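Local structure of phosphoglycerate kinase (Coxiella burnetii, 4NG4) at residues A[283-288]-A[331-336]; A[340-345]-A[364-369]; A[327-332]-A[359-364]. The protein catalyses the reversible phosphoryl transfer from ATP to (2R)-3-phosphoglycerate, giving ADP and (2R)-3-phospho-glyceroyl phosphate, in glycolysis. All coordinates share one frame; numbering follows the deposited sequence.

Contact 1: residues A[283-288]-A[331-336]; sequences AKATVK and IEAFSQ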
loop_
_atom_site.group_PDB
_atom_site.type_symbol
_atom_site.label_atom_id
_atom_site.label_comp_id
_atom_site.label_asym_id
_atom_site.label_seq_id
_atom_site.Cartn_x
_atom_site.Cartn_y
_atom_site.Cartn_z
ATOM N N ALA A 283 -31.494 -9.290 -8.519
ATOM C CA ALA A 283 -32.093 -8.583 -9.662
ATOM C C ALA A 283 -31.555 -9.063 -11.009
ATOM O O ALA A 283 -30.519 -9.724 -11.065
ATOM C CB ALA A 283 -31.836 -7.102 -9.523
ATOM N N LYS A 284 -32.263 -8.727 -12.090
ATOM C CA LYS A 284 -31.811 -9.038 -13.459
ATOM C C LYS A 284 -30.474 -8.392 -13.830
ATOM O O LYS A 284 -30.402 -7.174 -14.002
ATOM C CB LYS A 284 -32.843 -8.556 -14.480
ATOM C CG LYS A 284 -34.040 -9.456 -14.646
ATOM C CD LYS A 284 -33.908 -10.372 -15.865
ATOM C CE LYS A 284 -35.197 -11.186 -16.109
ATOM N NZ LYS A 284 -36.264 -10.439 -16.850
ATOM N N ALA A 285 -29.423 -9.199 -13.977
ATOM C CA ALA A 285 -28.155 -8.697 -14.521
ATOM C C ALA A 285 -28.260 -8.849 -16.028
ATOM O O ALA A 285 -28.668 -9.914 -16.513
ATOM C CB ALA A 285 -26.965 -9.477 -13.972
ATOM N N THR A 286 -27.916 -7.783 -16.757
ATOM C CA THR A 286 -28.034 -7.753 -18.221
ATOM C C THR A 286 -26.772 -7.246 -18.891
ATOM O O THR A 286 -26.318 -6.146 -18.598
ATOM C CB THR A 286 -29.166 -6.835 -18.644
ATOM O OG1 THR A 286 -30.366 -7.248 -17.984
ATOM C CG2 THR A 286 -29.351 -6.875 -20.162
ATOM N N VAL A 287 -26.221 -8.038 -19.808
ATOM C CA VAL A 287 -25.011 -7.652 -20.538
ATOM C C VAL A 287 -25.401 -6.781 -21.732
ATOM O O VAL A 287 -26.295 -7.122 -22.502
ATOM C CB VAL A 287 -24.183 -8.870 -20.990
ATOM C CG1 VAL A 287 -22.936 -8.406 -21.748
ATOM C CG2 VAL A 287 -23.803 -9.716 -19.780
ATOM N N LYS A 288 -24.711 -5.652 -21.864
ATOM C CA LYS A 288 -25.131 -4.561 -22.728
ATOM C C LYS A 288 -23.940 -3.920 -23.395
ATOM O O LYS A 288 -22.820 -3.934 -22.873
ATOM C CB LYS A 288 -25.822 -3.466 -21.907
ATOM C CG LYS A 288 -27.275 -3.735 -21.558
ATOM C CD LYS A 288 -28.076 -2.436 -21.389
ATOM C CE LYS A 288 -29.541 -2.734 -21.153
ATOM N NZ LYS A 288 -30.427 -1.572 -21.412
ATOM N N ILE A 331 -20.641 -8.594 -4.498
ATOM C CA ILE A 331 -21.841 -9.318 -4.894
ATOM C C ILE A 331 -21.469 -10.171 -6.108
ATOM O O ILE A 331 -20.636 -9.769 -6.915
ATOM C CB ILE A 331 -23.035 -8.358 -5.162
ATOM C CG1 ILE A 331 -24.349 -9.134 -5.254
ATOM C CG2 ILE A 331 -22.814 -7.553 -6.399
ATOM C CD1 ILE A 331 -24.780 -9.748 -3.909
ATOM N N GLU A 332 -22.084 -11.347 -6.216
ATOM C CA GLU A 332 -21.572 -12.447 -7.049
ATOM C C GLU A 332 -21.872 -12.313 -8.533
ATOM O O GLU A 332 -21.098 -12.782 -9.353
ATOM C CB GLU A 332 -22.104 -13.799 -6.547
ATOM C CG GLU A 332 -21.768 -14.099 -5.070
ATOM C CD GLU A 332 -22.805 -13.555 -4.044
ATOM O OE1 GLU A 332 -23.680 -12.721 -4.403
ATOM O OE2 GLU A 332 -22.738 -13.980 -2.861
ATOM N N ALA A 333 -22.999 -11.706 -8.884
ATOM C CA ALA A 333 -23.329 -11.476 -10.290
ATOM C C ALA A 333 -22.341 -10.474 -10.926
ATOM O O ALA A 333 -22.021 -10.543 -12.121
ATOM C CB ALA A 333 -24.751 -10.971 -10.414
ATOM N N PHE A 334 -21.836 -9.563 -10.103
ATOM C CA PHE A 334 -21.067 -8.446 -10.594
ATOM C C PHE A 334 -19.551 -8.642 -10.382
ATOM O O PHE A 334 -18.779 -7.668 -10.393
ATOM C CB PHE A 334 -21.620 -7.176 -9.952
ATOM C CG PHE A 334 -23.107 -6.986 -10.191
ATOM C CD1 PHE A 334 -23.638 -7.066 -11.475
ATOM C CD2 PHE A 334 -23.974 -6.746 -9.147
ATOM C CE1 PHE A 334 -24.989 -6.899 -11.709
ATOM C CE2 PHE A 334 -25.330 -6.581 -9.378
ATOM C CZ PHE A 334 -25.834 -6.659 -10.668
ATOM N N SER A 335 -19.140 -9.913 -10.271
ATOM C CA SER A 335 -17.768 -10.283 -9.933
ATOM C C SER A 335 -16.970 -10.907 -11.092
ATOM O O SER A 335 -15.735 -11.024 -11.012
ATOM C CB SER A 335 -17.780 -11.274 -8.775
ATOM O OG SER A 335 -18.178 -12.550 -9.225
ATOM N N GLN A 336 -17.666 -11.307 -12.161
ATOM C CA GLN A 336 -17.024 -12.044 -13.252
ATOM C C GLN A 336 -15.889 -11.211 -13.844
ATOM O O GLN A 336 -14.820 -11.743 -14.129
ATOM C CB GLN A 336 -18.052 -12.503 -14.321
ATOM C CG GLN A 336 -17.646 -13.787 -15.133
ATOM C CD GLN A 336 -18.847 -14.711 -15.524
ATOM O OE1 GLN A 336 -19.962 -14.586 -14.984
ATOM N NE2 GLN A 336 -18.600 -15.658 -16.444
#

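Contact 2: residues A[340-345]-A[364-369]; sequences ALAQAV and DKFNLT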
loop_
_atom_site.group_PDB
_atom_site.type_symbol
_atom_site.label_atom_id
_atom_site.label_comp_id
_atom_site.label_asym_id
_atom_site.label_seq_id
_atom_site.Cartn_x
_atom_site.Cartn_y
_atom_site.Cartn_z
ATOM N N ALA A 340 -11.981 -12.561 -13.695
ATOM C CA ALA A 340 -11.375 -12.704 -15.011
ATOM C C ALA A 340 -10.046 -11.992 -15.043
ATOM O O ALA A 340 -9.050 -12.552 -15.458
ATOM C CB ALA A 340 -12.287 -12.137 -16.075
ATOM N N LEU A 341 -10.055 -10.743 -14.593
ATOM C CA LEU A 341 -8.858 -9.921 -14.573
ATOM C C LEU A 341 -7.827 -10.543 -13.649
ATOM O O LEU A 341 -6.672 -10.724 -14.029
ATOM C CB LEU A 341 -9.194 -8.496 -14.125
ATOM C CG LEU A 341 -8.006 -7.528 -13.992
ATOM C CD1 LEU A 341 -7.478 -7.112 -15.363
ATOM C CD2 LEU A 341 -8.407 -6.305 -13.170
ATOM N N ALA A 342 -8.244 -10.873 -12.436
ATOM C CA ALA A 342 -7.328 -11.421 -11.440
ATOM C C ALA A 342 -6.637 -12.662 -11.995
ATOM O O ALA A 342 -5.419 -12.788 -11.913
ATOM C CB ALA A 342 -8.074 -11.750 -10.167
ATOM N N GLN A 343 -7.422 -13.552 -12.596
ATOM C CA GLN A 343 -6.908 -14.782 -13.189
ATOM C C GLN A 343 -5.919 -14.489 -14.314
ATOM O O GLN A 343 -4.897 -15.178 -14.428
ATOM C CB GLN A 343 -8.061 -15.653 -13.690
ATOM C CG GLN A 343 -8.933 -16.187 -12.554
ATOM C CD GLN A 343 -10.122 -17.018 -13.029
ATOM O OE1 GLN A 343 -10.669 -16.775 -14.105
ATOM N NE2 GLN A 343 -10.535 -17.996 -12.217
ATOM N N ALA A 344 -6.194 -13.459 -15.119
ATOM C CA ALA A 344 -5.301 -13.082 -16.219
ATOM C C ALA A 344 -3.916 -12.655 -15.709
ATOM O O ALA A 344 -2.896 -13.065 -16.263
ATOM C CB ALA A 344 -5.930 -11.992 -17.076
ATOM N N VAL A 345 -3.885 -11.864 -14.639
ATOM C CA VAL A 345 -2.619 -11.443 -14.027
ATOM C C VAL A 345 -1.885 -12.656 -13.440
ATOM O O VAL A 345 -0.659 -12.763 -13.547
ATOM C CB VAL A 345 -2.841 -10.393 -12.913
ATOM C CG1 VAL A 345 -1.512 -9.906 -12.329
ATOM C CG2 VAL A 345 -3.638 -9.204 -13.452
ATOM N N ASP A 364 -8.268 -12.307 -2.130
ATOM C CA ASP A 364 -8.579 -13.263 -1.082
ATOM C C ASP A 364 -9.827 -14.076 -1.456
ATOM O O ASP A 364 -9.817 -15.289 -1.337
ATOM C CB ASP A 364 -8.778 -12.525 0.242
ATOM C CG ASP A 364 -8.872 -13.445 1.421
ATOM O OD1 ASP A 364 -8.709 -14.682 1.277
ATOM O OD2 ASP A 364 -9.117 -12.903 2.517
ATOM N N LYS A 365 -10.880 -13.413 -1.931
ATOM C CA LYS A 365 -12.149 -14.086 -2.240
ATOM C C LYS A 365 -12.021 -15.132 -3.324
ATOM O O LYS A 365 -12.664 -16.177 -3.267
ATOM C CB LYS A 365 -13.204 -13.075 -2.687
ATOM C CG LYS A 365 -14.573 -13.698 -2.970
ATOM C CD LYS A 365 -15.645 -12.640 -3.127
ATOM C CE LYS A 365 -17.019 -13.206 -2.907
ATOM N NZ LYS A 365 -18.032 -12.182 -3.215
ATOM N N PHE A 366 -11.197 -14.836 -4.317
ATOM C CA PHE A 366 -10.965 -15.744 -5.436
ATOM C C PHE A 366 -9.794 -16.702 -5.155
ATOM O O PHE A 366 -9.408 -17.485 -6.025
ATOM C CB PHE A 366 -10.677 -14.929 -6.709
ATOM C CG PHE A 366 -11.669 -13.820 -6.976
ATOM C CD1 PHE A 366 -13.040 -14.047 -6.889
ATOM C CD2 PHE A 366 -11.229 -12.552 -7.343
ATOM C CE1 PHE A 366 -13.951 -13.031 -7.146
ATOM C CE2 PHE A 366 -12.133 -11.521 -7.616
ATOM C CZ PHE A 366 -13.494 -11.766 -7.518
ATOM N N ASN A 367 -9.257 -16.644 -3.933
ATOM C CA ASN A 367 -8.040 -17.375 -3.530
ATOM C C ASN A 367 -6.948 -17.364 -4.594
ATOM O O ASN A 367 -6.506 -18.413 -5.056
ATOM C CB ASN A 367 -8.370 -18.808 -3.086
ATOM C CG ASN A 367 -9.120 -18.852 -1.754
ATOM O OD1 ASN A 367 -9.877 -19.790 -1.476
ATOM N ND2 ASN A 367 -8.909 -17.833 -0.922
ATOM N N LEU A 368 -6.535 -16.154 -4.974
ATOM C CA LEU A 368 -5.449 -15.952 -5.933
ATOM C C LEU A 368 -4.254 -15.159 -5.374
ATOM O O LEU A 368 -3.304 -14.879 -6.114
ATOM C CB LEU A 368 -5.999 -15.245 -7.174
ATOM C CG LEU A 368 -6.823 -16.131 -8.099
ATOM C CD1 LEU A 368 -7.545 -15.278 -9.107
ATOM C CD2 LEU A 368 -5.947 -17.167 -8.787
ATOM N N THR A 369 -4.289 -14.828 -4.081
ATOM C CA THR A 369 -3.274 -13.973 -3.449
ATOM C C THR A 369 -1.801 -14.401 -3.669
ATOM O O THR A 369 -0.962 -13.587 -4.062
ATOM C CB THR A 369 -3.546 -13.835 -1.938
ATOM O OG1 THR A 369 -4.774 -13.131 -1.740
ATOM C CG2 THR A 369 -2.435 -13.070 -1.257
#

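Contact 3: residues A[327-332]-A[359-364]; sequences GVFEIE and TLAALD. With ADP (adenosine-5'-diphosphate), chain E.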
loop_
_atom_site.group_PDB
_atom_site.type_symbol
_atom_site.label_atom_id
_atom_site.label_comp_id
_atom_site.label_asym_id
_atom_site.label_seq_id
_atom_site.Cartn_x
_atom_site.Cartn_y
_atom_site.Cartn_z
ATOM N N GLY A 327 -15.138 -4.212 -10.935
ATOM C CA GLY A 327 -16.583 -4.262 -10.744
ATOM C C GLY A 327 -16.952 -4.471 -9.289
ATOM O O GLY A 327 -16.085 -4.608 -8.420
ATOM N N VAL A 328 -18.244 -4.502 -9.013
ATOM C CA VAL A 328 -18.720 -4.698 -7.665
ATOM C C VAL A 328 -18.560 -6.165 -7.314
ATOM O O VAL A 328 -19.540 -6.898 -7.130
ATOM C CB VAL A 328 -20.192 -4.262 -7.520
ATOM C CG1 VAL A 328 -20.605 -4.256 -6.040
ATOM C CG2 VAL A 328 -20.411 -2.880 -8.159
ATOM N N PHE A 329 -17.307 -6.589 -7.192
ATOM C CA PHE A 329 -16.962 -8.002 -6.982
ATOM C C PHE A 329 -17.586 -8.642 -5.742
ATOM O O PHE A 329 -17.682 -9.854 -5.674
ATOM C CB PHE A 329 -15.439 -8.143 -6.865
ATOM C CG PHE A 329 -14.898 -7.755 -5.503
ATOM C CD1 PHE A 329 -14.644 -6.429 -5.194
ATOM C CD2 PHE A 329 -14.670 -8.726 -4.522
ATOM C CE1 PHE A 329 -14.160 -6.076 -3.943
ATOM C CE2 PHE A 329 -14.183 -8.369 -3.270
ATOM C CZ PHE A 329 -13.935 -7.046 -2.980
ATOM N N GLU A 330 -17.950 -7.831 -4.744
ATOM C CA GLU A 330 -18.466 -8.350 -3.457
ATOM C C GLU A 330 -19.770 -9.106 -3.634
ATOM O O GLU A 330 -19.984 -10.126 -2.993
ATOM C CB GLU A 330 -18.672 -7.228 -2.428
ATOM C CG GLU A 330 -17.404 -6.397 -2.096
ATOM C CD GLU A 330 -17.264 -5.117 -2.944
ATOM O OE1 GLU A 330 -17.979 -4.967 -3.965
ATOM O OE2 GLU A 330 -16.431 -4.256 -2.587
ATOM N N ILE A 331 -20.641 -8.594 -4.498
ATOM C CA ILE A 331 -21.841 -9.318 -4.894
ATOM C C ILE A 331 -21.469 -10.171 -6.108
ATOM O O ILE A 331 -20.636 -9.769 -6.915
ATOM C CB ILE A 331 -23.035 -8.358 -5.162
ATOM C CG1 ILE A 331 -24.349 -9.134 -5.254
ATOM C CG2 ILE A 331 -22.814 -7.553 -6.399
ATOM C CD1 ILE A 331 -24.780 -9.748 -3.909
ATOM N N GLU A 332 -22.084 -11.347 -6.216
ATOM C CA GLU A 332 -21.572 -12.447 -7.049
ATOM C C GLU A 332 -21.872 -12.313 -8.533
ATOM O O GLU A 332 -21.098 -12.782 -9.353
ATOM C CB GLU A 332 -22.104 -13.799 -6.547
ATOM C CG GLU A 332 -21.768 -14.099 -5.070
ATOM C CD GLU A 332 -22.805 -13.555 -4.044
ATOM O OE1 GLU A 332 -23.680 -12.721 -4.403
ATOM O OE2 GLU A 332 -22.738 -13.980 -2.861
ATOM N N THR A 359 -8.831 -4.489 -3.194
ATOM C CA THR A 359 -8.187 -5.364 -4.181
ATOM C C THR A 359 -7.645 -6.622 -3.519
ATOM O O THR A 359 -7.866 -7.727 -4.002
ATOM C CB THR A 359 -7.014 -4.653 -4.885
ATOM O OG1 THR A 359 -7.435 -3.355 -5.343
ATOM C CG2 THR A 359 -6.528 -5.461 -6.064
ATOM N N LEU A 360 -6.940 -6.465 -2.403
ATOM C CA LEU A 360 -6.536 -7.625 -1.616
ATOM C C LEU A 360 -7.768 -8.441 -1.189
ATOM O O LEU A 360 -7.737 -9.670 -1.210
ATOM C CB LEU A 360 -5.733 -7.212 -0.375
ATOM C CG LEU A 360 -4.366 -6.530 -0.535
ATOM C CD1 LEU A 360 -3.425 -6.978 0.576
ATOM C CD2 LEU A 360 -3.725 -6.758 -1.903
ATOM N N ALA A 361 -8.846 -7.764 -0.798
ATOM C CA ALA A 361 -10.063 -8.465 -0.420
ATOM C C ALA A 361 -10.540 -9.357 -1.569
ATOM O O ALA A 361 -10.893 -10.518 -1.353
ATOM C CB ALA A 361 -11.138 -7.483 -0.009
ATOM N N ALA A 362 -10.513 -8.823 -2.792
ATOM C CA ALA A 362 -10.860 -9.605 -3.994
ATOM C C ALA A 362 -9.937 -10.816 -4.163
ATOM O O ALA A 362 -10.386 -11.954 -4.213
ATOM C CB ALA A 362 -10.796 -8.740 -5.219
ATOM N N LEU A 363 -8.640 -10.550 -4.243
ATOM C CA LEU A 363 -7.630 -11.598 -4.354
ATOM C C LEU A 363 -7.777 -12.690 -3.296
ATOM O O LEU A 363 -7.442 -13.849 -3.531
ATOM C CB LEU A 363 -6.234 -10.986 -4.248
ATOM C CG LEU A 363 -5.768 -10.168 -5.440
ATOM C CD1 LEU A 363 -4.324 -9.767 -5.203
ATOM C CD2 LEU A 363 -5.911 -10.956 -6.735
ATOM N N ASP A 364 -8.268 -12.307 -2.130
ATOM C CA ASP A 364 -8.579 -13.263 -1.082
ATOM C C ASP A 364 -9.827 -14.076 -1.456
ATOM O O ASP A 364 -9.817 -15.289 -1.337
ATOM C CB ASP A 364 -8.778 -12.525 0.242
ATOM C CG ASP A 364 -8.872 -13.445 1.421
ATOM O OD1 ASP A 364 -8.709 -14.682 1.277
ATOM O OD2 ASP A 364 -9.117 -12.903 2.517
HETATM P PB ADP E . -8.812 -0.444 -3.450
HETATM O O1B ADP E . -8.700 -1.906 -3.806
HETATM O O2B ADP E . -9.209 -0.206 -2.007
HETATM O O3B ADP E . -7.657 0.402 -3.933
HETATM P PA ADP E . -10.770 1.495 -4.251
HETATM O O1A ADP E . -10.641 2.019 -2.841
HETATM O O2A ADP E . -10.256 2.363 -5.370
HETATM O O3A ADP E . -10.054 0.047 -4.369
HETATM O "O5'" ADP E . -12.349 1.204 -4.477
HETATM C "C5'" ADP E . -12.875 -0.116 -4.669
HETATM C "C4'" ADP E . -14.293 -0.215 -4.126
HETATM O "O4'" ADP E . -15.183 0.510 -4.984
HETATM C "C3'" ADP E . -14.780 -1.664 -4.053
HETATM O "O3'" ADP E . -15.129 -2.020 -2.707
HETATM C "C2'" ADP E . -15.962 -1.742 -5.014
HETATM O "O2'" ADP E . -17.086 -2.437 -4.465
HETATM C "C1'" ADP E . -16.318 -0.292 -5.343
HETATM N N9 ADP E . -16.702 -0.136 -6.784
HETATM C C8 ADP E . -15.929 -0.404 -7.864
HETATM N N7 ADP E . -16.615 -0.157 -9.011
HETATM C C5 ADP E . -17.847 0.281 -8.681
HETATM C C6 ADP E . -19.067 0.722 -9.402
HETATM N N6 ADP E . -19.124 0.747 -10.757
HETATM N N1 ADP E . -20.131 1.105 -8.651
HETATM C C2 ADP E . -20.127 1.096 -7.296
HETATM N N3 ADP E . -19.053 0.704 -6.584
HETATM C C4 ADP E . -17.905 0.293 -7.205
#

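Contact 1: residues A[283-288]-A[331-336]
Phe334 turns its ring toward Ala285, whose methyl lies obliquely to it, CB 4.0 Å from Phe334 CE1. One face of the ring is roofed by the preceding residue, Ala333, whose CB stands 4.1 Å above the plane and over its centre. Phe300 meets the same ring at about 50° between planes, and Leu279, Ile274 and Ala276 also touch the Phe334 side chain, so the phenyl group sits among apolar neighbours. Its CG lies anti to the carbonyl carbon and beside the backbone N (chi1 -56°), which carries the ring away from the turn and toward the segment 283-288. Ala333 adds a looser apolar touch, its CB 4.4 Å from Ala285 CB. No hydrogen bond joins the segments; Thr286 and Lys288 pair through their backbones with strand 272-276. Within 331-336, residues Glu332 to Ser335 form a type I beta turn, spanned by Ser335 OG donating to Glu332 O over 2.9 Å from 34° outside the carbonyl plane. The turn places Ala333 CB over the Phe334 ring, with both residues touching Ala285. Phe334 belongs to the magnesium site, yet its side chain is about 6 Å from the ion, so any part it plays there must come through its main chain; Asp301 and Thr338 complete the site. The contact fastens the lead-in to strand 286-289, an outer strand of a small three-stranded antiparallel sheet, to the loop between strand 319-323 and helix 336-347, beside the metal and nucleotide site of the phosphoglycerate kinase C-terminal domain.

Contact 2: residues A[340-345]-A[364-369]
Leu368 reaches helix 336-347 at Ala342 and Gln343 through a single methyl. Its inner atoms stay back and carry the branch forward: Leu368 CB is 5.0 Å from Ala342 CB, and Leu368 CG 4.9 Å from Gln343 CG. CG leaves beside the backbone N (chi1 -75°), and from there CD1 runs toward the helix while CD2 points off to one side. CD1 makes the contact: it lies 3.7 Å from Ala342 CB and 3.8 Å from Gln343 CG, a methyl fitted between one small residue and the start of a longer chain. Gln343 and Leu368 run across each other at a slant. Only CG of Gln343 touches; the extended chain beyond it carries the amide away from CD1. Phe366 adds a second apolar touch, CD2 4.3 Å from Ala342 CB, with the methyl oblique to the ring. Lys365 CB lies over one face of that ring, and Thr338 and Arg339 of helix 336-347 touch it as well. What brings Phe366 and Leu368 together on the same neighbour is the end of helix 357-365: Asn367 has a positive phi (41°) in a Schellman motif, with Asn367 N bonded to Asp364 O over 3.0 Å, and the chain turns back there. Helix 336-347 is thus joined by apolar atoms to the loop that leaves helix 357-365, both elements of the parallel alpha/beta domain. With no hydrogen bond or charge between the segments, the fit depends on shape: the small Ala342 admits both Leu368 and Phe366.

Contact 3: residues A[327-332]-A[359-364]
Apolar contacts bring Phe329 against helix 357-365. Ala362 CB sits over one face of the ring in a CH-pi contact, 4.0 Å from the centroid and 14° off the normal. One side of the ring rests on the backbone of Ala362, CE2 3.6 Å from its CA, and CZ reaches Ala361 CB at 4.1 Å. The opposite face is covered by Glu330 CG, 3.6 Å above the plane, while Gly327 O lies in plane at the edge; with CG between the backbone N and the carbonyl carbon (chi1 79°), the ring lies between Ala362 and Glu330.

Hydrogen bonds go instead to ADP. Glu330 is bent at chi2, turning its carboxylate to the ribose: O3' donates to OE2 over 2.6 Å, and O2' lies 2.7 Å from both OE1 and OE2. On the other segment, Thr359 N donates to beta-phosphate O1B over 2.7 Å, with an angle of 134°. Asp358 N and Lys208 also bind the nucleotide.

Val328 adds van der Waals contact, its CG2 lying 4.0 Å from adenine N1. The chemistry is divided: a carboxylate takes the sugar hydroxyls, the helix N-terminus takes the phosphate, where its dipole would probably favour negative charge, and the Phe329 ring packs between these two ends of the ADP site.

In the fold
Contact 3 is buried and lies at the nucleotide, whereas contacts 1 and 2 are only partly buried. None has a hydrogen bond between its own segments; contact 3 differs in that both its segments also bond to ADP. The loop after strand 319-323 serves contacts 1 and 3, which share Ile331 and Glu332 and pack together where Phe334 CB meets Val328 O. Contact 3 uses the body of helix 357-365, contact 2 the loop after its C-terminal end; between them, Lys365 NZ makes a weak hydrogen bond to Phe329 O. Contact 1 alone reaches the small antiparallel sheet; contact 2 joins helix 336-347 to the C-terminal exit of helix 357-365.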